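Local coordinates for protein ORF59 (Human herpesvirus 8, PDB 3HSL) that serves as the accessory subunit of the viral DNA polymerase in lytic replication, raising its processivity, probably by acting as a sliding clamp, at residues G166-G178 / W230-V244. Residues are numbered along the deposited sequence; the frame is centred on the assembly and turned at random.
Sequences GRTTRLLLCGKTG and WDGLKGKKSVDVGVV
Leu172 and Arg170 project from one face of strand 169-172 onto the loop that leads into strand 241-243, while their backbones pair with that strand. The strand axes run antiparallel, and Arg170 with Val243 and Leu172 with Val241 form hydrogen-bonded pairs, giving four backbone bonds; Leu172 N to Val241 O measures 2.8 Å. Strand 270-276 flanks 169-172 on its other edge, and strand 214-222 lies beyond 241-243, neighbouring strands of a fold in the DNA-clamp clan.

Trp230 meets both side chains. Arg170 CD lies over one face of its six-membered ring, 4.2 Å from the centroid and 18° off the normal, a CH-pi contact. The guanidinium plane stands 76° from the indole, so the two groups do not stack; a bend at chi3 takes NH1 to 3.9 Å from Val243 CG2. Leu172 CB meets the ring at CZ3 (3.8 Å), and its CG, anti to the backbone N (chi1 -177°), sends CD2 to Lys236 CD (3.9 Å) and toward the Leu233 carbonyl. Trp230 NE1 is hydrogen-bonded to Glu285 OE2 on strand 282-288.

Asp240 closes the far end. Its OD1 accepts the Thr177 OG1 hydrogen bond (2.7 Å) through the syn lone pair, linking helix 175-186 to the start of strand 241-243. If the less certain OD2 bond to N-cap Cys174 N holds, the carboxylate would probably interact favourably with the partial positive charge of the helix N-terminus.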
ATOM      1  N   GLY A 166     -26.285 -32.699   6.763  1.00 48.32           N
ATOM      2  CA  GLY A 166     -27.477 -32.057   6.184  1.00 46.30           C
ATOM      3  C   GLY A 166     -28.426 -31.205   7.014  1.00 44.41           C
ATOM      4  O   GLY A 166     -28.236 -29.998   7.100  1.00 44.35           O
ATOM      5  N   ARG A 167     -29.438 -31.848   7.613  1.00 42.43           N
ATOM      6  CA  ARG A 167     -30.510 -31.224   8.453  1.00 40.45           C
ATOM      7  C   ARG A 167     -30.258 -29.908   9.237  1.00 38.75           C
ATOM      8  O   ARG A 167     -31.186 -29.375   9.859  1.00 38.73           O
ATOM      9  CB  ARG A 167     -31.136 -32.269   9.400  1.00 40.53           C
ATOM     10  CG  ARG A 167     -31.817 -33.445   8.691  1.00 40.77           C
ATOM     11  CD  ARG A 167     -32.467 -34.422   9.667  1.00 40.75           C
ATOM     12  NE  ARG A 167     -33.559 -33.814  10.426  1.00 40.67           N
ATOM     13  CZ  ARG A 167     -34.284 -34.442  11.348  1.00 40.52           C
ATOM     14  NH1 ARG A 167     -34.044 -35.717  11.644  1.00 40.62           N
ATOM     15  NH2 ARG A 167     -35.253 -33.790  11.978  1.00 40.25           N
ATOM     16  N   THR A 168     -29.024 -29.401   9.204  1.00 36.54           N
ATOM     17  CA  THR A 168     -28.612 -28.157   9.882  1.00 34.32           C
ATOM     18  C   THR A 168     -29.640 -27.014   9.857  1.00 31.97           C
ATOM     19  O   THR A 168     -30.477 -26.923   8.960  1.00 31.61           O
ATOM     20  CB  THR A 168     -27.277 -27.615   9.262  1.00 34.47           C
ATOM     21  OG1 THR A 168     -26.250 -28.610   9.372  1.00 35.72           O
ATOM     22  CG2 THR A 168     -26.809 -26.366   9.954  1.00 33.78           C
ATOM     23  N   THR A 169     -29.548 -26.153  10.866  1.00 29.55           N
ATOM     24  CA  THR A 169     -30.394 -24.982  11.005  1.00 27.00           C
ATOM     25  C   THR A 169     -29.734 -23.884  10.188  1.00 25.29           C
ATOM     26  O   THR A 169     -28.632 -23.451  10.505  1.00 24.66           O
ATOM     27  CB  THR A 169     -30.483 -24.551  12.477  1.00 26.67           C
ATOM     28  OG1 THR A 169     -31.111 -25.591  13.235  1.00 27.47           O
ATOM     29  CG2 THR A 169     -31.289 -23.291  12.631  1.00 25.73           C
ATOM     30  N   ARG A 170     -30.404 -23.434   9.133  1.00 23.98           N
ATOM     31  CA  ARG A 170     -29.833 -22.385   8.303  1.00 23.07           C
ATOM     32  C   ARG A 170     -30.896 -21.375   7.902  1.00 21.91           C
ATOM     33  O   ARG A 170     -32.080 -21.702   7.835  1.00 20.98           O
ATOM     34  CB  ARG A 170     -29.076 -22.967   7.088  1.00 23.57           C
ATOM     35  CG  ARG A 170     -29.924 -23.557   5.981  1.00 25.45           C
ATOM     36  CD  ARG A 170     -29.104 -24.290   4.933  1.00 28.32           C
ATOM     37  NE  ARG A 170     -28.630 -25.593   5.412  1.00 32.16           N
ATOM     38  CZ  ARG A 170     -29.324 -26.738   5.303  1.00 33.56           C
ATOM     39  NH1 ARG A 170     -30.526 -26.764   4.735  1.00 33.46           N
ATOM     40  NH2 ARG A 170     -28.819 -27.874   5.765  1.00 34.14           N
ATOM     41  N   LEU A 171     -30.443 -20.149   7.642  1.00 21.81           N
ATOM     42  CA  LEU A 171     -31.292 -19.021   7.269  1.00 22.07           C
ATOM     43  C   LEU A 171     -30.752 -18.204   6.092  1.00 21.82           C
ATOM     44  O   LEU A 171     -29.552 -17.920   6.032  1.00 21.56           O
ATOM     45  CB  LEU A 171     -31.420 -18.087   8.470  1.00 22.65           C
ATOM     46  CG  LEU A 171     -32.201 -16.780   8.309  1.00 24.57           C
ATOM     47  CD1 LEU A 171     -33.694 -17.037   8.077  1.00 25.13           C
ATOM     48  CD2 LEU A 171     -32.007 -15.894   9.518  1.00 25.09           C
ATOM     49  N   LEU A 172     -31.645 -17.830   5.167  1.00 21.72           N
ATOM     50  CA  LEU A 172     -31.284 -17.012   4.000  1.00 21.50           C
ATOM     51  C   LEU A 172     -32.240 -15.831   3.889  1.00 22.45           C
ATOM     52  O   LEU A 172     -33.420 -15.999   3.572  1.00 22.18           O
ATOM     53  CB  LEU A 172     -31.281 -17.822   2.710  1.00 20.43           C
ATOM     54  CG  LEU A 172     -30.840 -17.018   1.481  1.00 19.08           C
ATOM     55  CD1 LEU A 172     -29.460 -16.409   1.651  1.00 17.84           C
ATOM     56  CD2 LEU A 172     -30.882 -17.875   0.242  1.00 18.58           C
ATOM     57  N   LEU A 173     -31.720 -14.632   4.150  1.00 23.71           N
ATOM     58  CA  LEU A 173     -32.554 -13.433   4.123  1.00 24.39           C
ATOM     59  C   LEU A 173     -32.390 -12.733   2.806  1.00 24.21           C
ATOM     60  O   LEU A 173     -31.308 -12.775   2.221  1.00 24.66           O
ATOM     61  CB  LEU A 173     -32.125 -12.442   5.209  1.00 24.93           C
ATOM     62  CG  LEU A 173     -31.607 -12.973   6.542  1.00 27.70           C
ATOM     63  CD1 LEU A 173     -30.077 -13.348   6.344  1.00 28.17           C
ATOM     64  CD2 LEU A 173     -31.748 -11.922   7.648  1.00 27.81           C
ATOM     65  N   CYS A 174     -33.455 -12.088   2.339  1.00 23.82           N
ATOM     66  CA  CYS A 174     -33.401 -11.339   1.094  1.00 23.56           C
ATOM     67  C   CYS A 174     -32.617 -10.033   1.280  1.00 23.49           C
ATOM     68  O   CYS A 174     -32.228  -9.680   2.392  1.00 23.17           O
ATOM     69  CB  CYS A 174     -34.812 -11.069   0.557  1.00 23.89           C
ATOM     70  SG  CYS A 174     -35.957 -10.171   1.658  1.00 23.70           S
ATOM     71  N   GLY A 175     -32.390  -9.321   0.178  1.00 23.78           N
ATOM     72  CA  GLY A 175     -31.669  -8.052   0.192  1.00 23.50           C
ATOM     73  C   GLY A 175     -32.274  -7.057   1.159  1.00 23.51           C
ATOM     74  O   GLY A 175     -31.584  -6.567   2.049  1.00 23.72           O
ATOM     75  N   LYS A 176     -33.564  -6.764   0.984  1.00 23.63           N
ATOM     76  CA  LYS A 176     -34.293  -5.811   1.843  1.00 23.68           C
ATOM     77  C   LYS A 176     -34.123  -6.131   3.335  1.00 23.73           C
ATOM     78  O   LYS A 176     -33.674  -5.279   4.102  1.00 24.37           O
ATOM     79  CB  LYS A 176     -35.775  -5.709   1.451  1.00 23.32           C
ATOM     80  N   THR A 177     -34.474  -7.347   3.746  1.00 23.34           N
ATOM     81  CA  THR A 177     -34.329  -7.758   5.147  1.00 22.67           C
ATOM     82  C   THR A 177     -32.851  -7.730   5.578  1.00 22.78           C
ATOM     83  O   THR A 177     -32.513  -7.191   6.636  1.00 22.79           O
ATOM     84  CB  THR A 177     -34.937  -9.146   5.364  1.00 22.44           C
ATOM     85  OG1 THR A 177     -36.325  -9.095   5.026  1.00 21.49           O
ATOM     86  CG2 THR A 177     -34.791  -9.598   6.812  1.00 22.19           C
ATOM     87  N   GLY A 178     -31.982  -8.311   4.753  1.00 22.83           N
ATOM     88  CA  GLY A 178     -30.551  -8.349   5.032  1.00 23.02           C
ATOM     89  C   GLY A 178     -29.908  -6.992   5.248  1.00 23.37           C
ATOM     90  O   GLY A 178     -29.065  -6.849   6.122  1.00 23.50           O
ATOM     91  N   TRP A 230     -27.566 -24.764   0.131  1.00 31.52           N
ATOM     92  CA  TRP A 230     -28.484 -23.670  -0.162  1.00 30.95           C
ATOM     93  C   TRP A 230     -29.465 -23.924  -1.305  1.00 31.41           C
ATOM     94  O   TRP A 230     -30.508 -23.270  -1.368  1.00 31.36           O
ATOM     95  CB  TRP A 230     -27.722 -22.368  -0.399  1.00 30.06           C
ATOM     96  CG  TRP A 230     -26.877 -21.946   0.766  1.00 28.21           C
ATOM     97  CD1 TRP A 230     -25.521 -22.047   0.876  1.00 27.53           C
ATOM     98  CD2 TRP A 230     -27.333 -21.360   1.990  1.00 26.80           C
ATOM     99  NE1 TRP A 230     -25.104 -21.559   2.087  1.00 26.14           N
ATOM    100  CE2 TRP A 230     -26.197 -21.131   2.791  1.00 26.00           C
ATOM    101  CE3 TRP A 230     -28.590 -21.005   2.487  1.00 25.60           C
ATOM    102  CZ2 TRP A 230     -26.280 -20.563   4.060  1.00 25.74           C
ATOM    103  CZ3 TRP A 230     -28.668 -20.441   3.752  1.00 25.39           C
ATOM    104  CH2 TRP A 230     -27.520 -20.226   4.524  1.00 25.18           C
ATOM    105  N   ASP A 231     -29.145 -24.858  -2.200  1.00 32.18           N
ATOM    106  CA  ASP A 231     -30.036 -25.160  -3.334  1.00 33.19           C
ATOM    107  C   ASP A 231     -31.439 -25.475  -2.815  1.00 33.88           C
ATOM    108  O   ASP A 231     -31.595 -26.263  -1.881  1.00 34.04           O
ATOM    109  CB  ASP A 231     -29.465 -26.292  -4.194  1.00 33.19           C
ATOM    110  CG  ASP A 231     -28.118 -25.928  -4.822  1.00 34.17           C
ATOM    111  OD1 ASP A 231     -27.806 -24.723  -4.934  1.00 34.76           O
ATOM    112  OD2 ASP A 231     -27.360 -26.842  -5.210  1.00 34.72           O
ATOM    113  N   GLY A 232     -32.454 -24.857  -3.411  1.00 34.49           N
ATOM    114  CA  GLY A 232     -33.833 -25.071  -2.965  1.00 35.38           C
ATOM    115  C   GLY A 232     -34.245 -24.138  -1.828  1.00 36.19           C
ATOM    116  O   GLY A 232     -35.008 -24.524  -0.936  1.00 36.23           O
ATOM    117  N   LEU A 233     -33.725 -22.911  -1.880  1.00 36.85           N
ATOM    118  CA  LEU A 233     -33.987 -21.826  -0.931  1.00 37.29           C
ATOM    119  C   LEU A 233     -33.631 -20.509  -1.641  1.00 38.23           C
ATOM    120  O   LEU A 233     -33.238 -19.536  -0.982  1.00 38.39           O
ATOM    121  CB  LEU A 233     -33.126 -21.947   0.335  1.00 37.01           C
ATOM    122  CG  LEU A 233     -33.156 -23.018   1.436  1.00 36.92           C
ATOM    123  CD1 LEU A 233     -32.032 -22.782   2.426  1.00 36.36           C
ATOM    124  CD2 LEU A 233     -34.461 -23.041   2.194  1.00 37.19           C
ATOM    125  N   LYS A 234     -33.763 -20.474  -2.978  1.00 38.81           N
ATOM    126  CA  LYS A 234     -33.407 -19.277  -3.768  1.00 39.01           C
ATOM    127  C   LYS A 234     -34.357 -18.990  -4.942  1.00 39.76           C
ATOM    128  O   LYS A 234     -34.063 -19.381  -6.070  1.00 39.84           O
ATOM    129  CB  LYS A 234     -32.021 -19.465  -4.370  1.00 38.63           C
ATOM    130  CG  LYS A 234     -30.923 -19.899  -3.437  1.00 37.70           C
ATOM    131  CD  LYS A 234     -29.715 -20.157  -4.304  1.00 37.23           C
ATOM    132  CE  LYS A 234     -28.575 -20.774  -3.551  1.00 36.24           C
ATOM    133  NZ  LYS A 234     -27.448 -21.025  -4.490  1.00 35.39           N
ATOM    134  N   GLY A 235     -35.486 -18.320  -4.708  1.00 40.55           N
ATOM    135  CA  GLY A 235     -35.886 -17.866  -3.386  1.00 41.16           C
ATOM    136  C   GLY A 235     -35.743 -16.400  -3.015  1.00 41.46           C
ATOM    137  O   GLY A 235     -36.724 -15.647  -3.112  1.00 41.24           O
ATOM    138  N   LYS A 236     -34.531 -16.001  -2.594  1.00 41.66           N
ATOM    139  CA  LYS A 236     -34.268 -14.621  -2.114  1.00 41.74           C
ATOM    140  C   LYS A 236     -34.620 -13.426  -3.035  1.00 41.37           C
ATOM    141  O   LYS A 236     -33.798 -12.542  -3.320  1.00 41.46           O
ATOM    142  CB  LYS A 236     -32.893 -14.462  -1.397  1.00 41.89           C
ATOM    143  CG  LYS A 236     -31.590 -14.430  -2.237  1.00 42.77           C
ATOM    144  CD  LYS A 236     -31.229 -15.709  -2.986  1.00 43.26           C
ATOM    145  CE  LYS A 236     -29.898 -15.516  -3.709  1.00 43.11           C
ATOM    146  NZ  LYS A 236     -29.480 -16.716  -4.472  1.00 43.22           N
ATOM    147  N   LYS A 237     -35.866 -13.421  -3.495  1.00 40.67           N
ATOM    148  CA  LYS A 237     -36.348 -12.363  -4.358  1.00 39.97           C
ATOM    149  C   LYS A 237     -36.967 -11.284  -3.465  1.00 39.27           C
ATOM    150  O   LYS A 237     -36.539 -10.129  -3.514  1.00 39.70           O
ATOM    151  CB  LYS A 237     -37.263 -12.928  -5.467  1.00 39.89           C
ATOM    152  CG  LYS A 237     -38.576 -13.584  -5.034  1.00 39.94           C
ATOM    153  CD  LYS A 237     -39.095 -14.583  -6.095  1.00 40.55           C
ATOM    154  CE  LYS A 237     -39.198 -14.050  -7.542  1.00 40.86           C
ATOM    155  NZ  LYS A 237     -40.154 -12.936  -7.777  1.00 40.56           N
ATOM    156  N   SER A 238     -37.955 -11.652  -2.650  1.00 37.93           N
ATOM    157  CA  SER A 238     -38.614 -10.703  -1.747  1.00 36.62           C
ATOM    158  C   SER A 238     -39.065 -11.351  -0.437  1.00 35.56           C
ATOM    159  O   SER A 238     -39.745 -10.718   0.384  1.00 35.63           O
ATOM    160  CB  SER A 238     -39.827 -10.100  -2.439  1.00 36.58           C
ATOM    161  OG  SER A 238     -39.442  -9.492  -3.648  1.00 37.16           O
ATOM    162  N   VAL A 239     -38.688 -12.614  -0.247  1.00 33.97           N
ATOM    163  CA  VAL A 239     -39.073 -13.368   0.949  1.00 32.18           C
ATOM    164  C   VAL A 239     -37.864 -14.037   1.616  1.00 30.47           C
ATOM    165  O   VAL A 239     -36.919 -14.456   0.947  1.00 30.42           O
ATOM    166  CB  VAL A 239     -40.272 -14.356   0.656  1.00 32.27           C
ATOM    167  CG1 VAL A 239     -39.993 -15.258  -0.550  1.00 31.97           C
ATOM    168  CG2 VAL A 239     -40.665 -15.174   1.903  1.00 32.66           C
ATOM    169  N   ASP A 240     -37.916 -14.124   2.939  1.00 28.66           N
ATOM    170  CA  ASP A 240     -36.851 -14.708   3.749  1.00 27.14           C
ATOM    171  C   ASP A 240     -37.143 -16.177   4.036  1.00 25.71           C
ATOM    172  O   ASP A 240     -38.199 -16.522   4.570  1.00 25.39           O
ATOM    173  CB  ASP A 240     -36.737 -13.892   5.027  1.00 27.26           C
ATOM    174  CG  ASP A 240     -36.512 -12.411   4.745  1.00 28.06           C
ATOM    175  OD1 ASP A 240     -37.208 -11.584   5.371  1.00 28.63           O
ATOM    176  OD2 ASP A 240     -35.654 -12.071   3.897  1.00 27.81           O
ATOM    177  N   VAL A 241     -36.200 -17.042   3.679  1.00 24.45           N
ATOM    178  CA  VAL A 241     -36.387 -18.483   3.856  1.00 23.53           C
ATOM    179  C   VAL A 241     -35.451 -19.098   4.918  1.00 22.42           C
ATOM    180  O   VAL A 241     -34.391 -18.547   5.208  1.00 22.01           O
ATOM    181  CB  VAL A 241     -36.265 -19.201   2.481  1.00 23.74           C
ATOM    182  CG1 VAL A 241     -36.663 -20.651   2.597  1.00 24.66           C
ATOM    183  CG2 VAL A 241     -37.187 -18.546   1.457  1.00 23.42           C
ATOM    184  N   GLY A 242     -35.855 -20.236   5.489  1.00 21.62           N
ATOM    185  CA  GLY A 242     -35.058 -20.918   6.513  1.00 21.14           C
ATOM    186  C   GLY A 242     -35.436 -22.361   6.805  1.00 20.92           C
ATOM    187  O   GLY A 242     -36.533 -22.800   6.490  1.00 20.67           O
ATOM    188  N   VAL A 243     -34.509 -23.096   7.413  1.00 21.11           N
ATOM    189  CA  VAL A 243     -34.708 -24.503   7.785  1.00 21.42           C
ATOM    190  C   VAL A 243     -34.276 -24.596   9.239  1.00 21.98           C
ATOM    191  O   VAL A 243     -33.207 -24.097   9.601  1.00 21.90           O
ATOM    192  CB  VAL A 243     -33.816 -25.463   6.965  1.00 21.30           C
ATOM    193  CG1 VAL A 243     -34.121 -26.911   7.320  1.00 20.84           C
ATOM    194  CG2 VAL A 243     -34.003 -25.251   5.483  1.00 21.23           C
ATOM    195  N   VAL A 244     -35.091 -25.229  10.078  1.00 22.87           N
ATOM    196  CA  VAL A 244     -34.766 -25.333  11.503  1.00 23.63           C
ATOM    197  C   VAL A 244     -35.267 -26.615  12.145  1.00 24.52           C
ATOM    198  O   VAL A 244     -36.474 -26.895  12.110  1.00 24.83           O
ATOM    199  CB  VAL A 244     -35.448 -24.179  12.311  1.00 23.38           C
ATOM    200  CG1 VAL A 244     -34.965 -24.179  13.747  1.00 22.07           C
ATOM    201  CG2 VAL A 244     -35.174 -22.817  11.683  1.00 23.93           C
TER